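Local coordinates for hypothetical protein (Giardia lamblia, PDB 3I3F) that is of unknown function but belongs to the YjgF-like endoribonuclease L-PSP family, forms a trimer and carries pentanoic acid in the crystal, at residues G37-G42 and K70-A75. Sequence-based numbering, arbitrary orientation.
Sequences GMVYLG and KCLEYA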
loop_
_atom_site.group_PDB
_atom_site.type_symbol
_atom_site.label_atom_id
_atom_site.label_comp_id
_atom_site.label_asym_id
_atom_site.label_seq_id
_atom_site.Cartn_x
_atom_site.Cartn_y
_atom_site.Cartn_z
ATOM N N GLY A 37 -18.597 -3.936 4.261
ATOM C CA GLY A 37 -18.283 -5.365 4.218
ATOM C C GLY A 37 -16.820 -5.706 3.975
ATOM O O GLY A 37 -16.493 -6.860 3.697
ATOM N N MET A 38 -15.939 -4.711 4.082
ATOM C CA MET A 38 -14.501 -4.917 3.931
ATOM C C MET A 38 -13.784 -4.509 5.212
ATOM O O MET A 38 -14.171 -3.536 5.864
ATOM C CB MET A 38 -13.959 -4.103 2.756
ATOM C CG MET A 38 -14.548 -4.481 1.400
ATOM S SD MET A 38 -14.171 -6.170 0.882
ATOM C CE MET A 38 -12.397 -6.083 0.674
ATOM N N VAL A 39 -12.741 -5.258 5.559
ATOM C CA VAL A 39 -11.943 -4.993 6.750
ATOM C C VAL A 39 -10.540 -4.555 6.343
ATOM O O VAL A 39 -9.920 -5.173 5.474
ATOM C CB VAL A 39 -11.836 -6.247 7.640
ATOM C CG1 VAL A 39 -11.122 -5.918 8.950
ATOM C CG2 VAL A 39 -13.219 -6.831 7.911
ATOM N N TYR A 40 -10.065 -3.476 6.962
ATOM C CA TYR A 40 -8.703 -2.976 6.781
ATOM C C TYR A 40 -7.999 -3.041 8.128
ATOM O O TYR A 40 -8.622 -2.805 9.161
ATOM C CB TYR A 40 -8.722 -1.524 6.296
ATOM C CG TYR A 40 -9.281 -1.347 4.905
ATOM C CD1 TYR A 40 -8.439 -1.138 3.820
ATOM C CD2 TYR A 40 -10.653 -1.394 4.673
ATOM C CE1 TYR A 40 -8.945 -0.979 2.538
ATOM C CE2 TYR A 40 -11.171 -1.240 3.392
ATOM C CZ TYR A 40 -10.308 -1.031 2.331
ATOM O OH TYR A 40 -10.800 -0.873 1.055
ATOM N N LEU A 41 -6.708 -3.360 8.122
ATOM C CA LEU A 41 -5.922 -3.379 9.356
ATOM C C LEU A 41 -4.795 -2.357 9.319
ATOM O O LEU A 41 -4.186 -2.121 8.273
ATOM C CB LEU A 41 -5.310 -4.759 9.601
ATOM C CG LEU A 41 -6.241 -5.969 9.693
ATOM C CD1 LEU A 41 -5.431 -7.200 10.065
ATOM C CD2 LEU A 41 -7.352 -5.750 10.704
ATOM N N GLY A 42 -4.505 -1.768 10.476
ATOM C CA GLY A 42 -3.278 -1.004 10.651
ATOM C C GLY A 42 -2.090 -1.946 10.649
ATOM O O GLY A 42 -2.256 -3.171 10.689
ATOM N N LYS A 70 -6.423 -12.700 14.890
ATOM C CA LYS A 70 -7.320 -12.269 15.962
ATOM C C LYS A 70 -8.103 -11.013 15.584
ATOM O O LYS A 70 -9.305 -10.934 15.830
ATOM C CB LYS A 70 -6.545 -12.040 17.261
ATOM C CG LYS A 70 -6.057 -13.320 17.917
ATOM C CD LYS A 70 -5.330 -13.028 19.214
ATOM C CE LYS A 70 -4.747 -14.290 19.822
ATOM N NZ LYS A 70 -3.748 -13.985 20.885
ATOM N N CYS A 71 -7.426 -10.037 14.984
ATOM C CA CYS A 71 -8.096 -8.813 14.542
ATOM C C CYS A 71 -9.183 -9.110 13.513
ATOM O O CYS A 71 -10.303 -8.609 13.628
ATOM C CB CYS A 71 -7.094 -7.818 13.955
ATOM S SG CYS A 71 -6.062 -6.998 15.179
ATOM N N LEU A 72 -8.856 -9.923 12.511
ATOM C CA LEU A 72 -9.811 -10.245 11.453
ATOM C C LEU A 72 -11.022 -11.012 11.986
ATOM O O LEU A 72 -12.153 -10.711 11.614
ATOM C CB LEU A 72 -9.136 -11.026 10.320
ATOM C CG LEU A 72 -8.140 -10.216 9.484
ATOM C CD1 LEU A 72 -7.444 -11.099 8.463
ATOM C CD2 LEU A 72 -8.837 -9.054 8.793
ATOM N N GLU A 73 -10.793 -11.986 12.860
ATOM C CA GLU A 73 -11.902 -12.757 13.434
ATOM C C GLU A 73 -12.795 -11.878 14.314
ATOM O O GLU A 73 -14.019 -12.011 14.295
ATOM C CB GLU A 73 -11.377 -13.983 14.188
ATOM C CG GLU A 73 -10.836 -15.049 13.234
ATOM C CD GLU A 73 -10.254 -16.269 13.927
ATOM O OE1 GLU A 73 -10.329 -16.358 15.171
ATOM O OE2 GLU A 73 -9.716 -17.145 13.216
ATOM N N TYR A 74 -12.175 -10.962 15.051
ATOM C CA TYR A 74 -12.890 -9.973 15.856
ATOM C C TYR A 74 -13.789 -9.088 14.982
ATOM O O TYR A 74 -14.877 -8.685 15.405
ATOM C CB TYR A 74 -11.866 -9.121 16.615
ATOM C CG TYR A 74 -12.421 -8.175 17.657
ATOM C CD1 TYR A 74 -12.884 -8.648 18.882
ATOM C CD2 TYR A 74 -12.446 -6.802 17.432
ATOM C CE1 TYR A 74 -13.371 -7.777 19.849
ATOM C CE2 TYR A 74 -12.935 -5.925 18.388
ATOM C CZ TYR A 74 -13.397 -6.418 19.594
ATOM O OH TYR A 74 -13.880 -5.546 20.542
ATOM N N ALA A 75 -13.337 -8.817 13.758
ATOM C CA ALA A 75 -14.068 -7.978 12.801
ATOM C C ALA A 75 -14.971 -8.777 11.846
ATOM O O ALA A 75 -15.325 -8.280 10.777
ATOM C CB ALA A 75 -13.074 -7.136 11.999
#
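Leu-72 reaches over to the strand with one methyl, CD2, which settles between Val-39 and Leu-41: it lies 3.9 Å from Val-39 CG1 and 4.1 Å from Leu-41 CD1. The two leucine side chains cross at about a right angle. Leu-41 spreads its own fork across two neighbouring helix residues, CD1 against Leu-72 and CD2 against the Cys-71 side chain, with Leu-41 CD2 standing 3.9 Å from Cys-71 CB. Val-39 places CG1 anti to its backbone N (chi1 -174°), which brings this methyl to 3.8 Å from Ala-75 CB, about one turn after Cys-71, while it still touches Leu-72 CD2. This is a compact example of how a helix is laid on a beta-sheet, here in the alpha+beta fold of the YjgF-like family: helix 56-74 rests on one face of the mixed sheet, and the short segments 38-41 and 70-74 run roughly antiparallel (149°), with 9.5 Å between their axes. Odd-numbered Val-39 and Leu-41 face the helix, whereas Tyr-40 turns to the other face and packs on Val-83 of a second subunit. Ile-32 on strand 32-35 and Ala-138 on strand 131-139 widen the apolar layer on either side of strand 38-41. At Ala-75 the chain leaves helical geometry, yet Ala-75 N still bonds Cys-71 O at 3.0 Å and its carbonyl O accepts a hydrogen bond from the Gln-140 side chain.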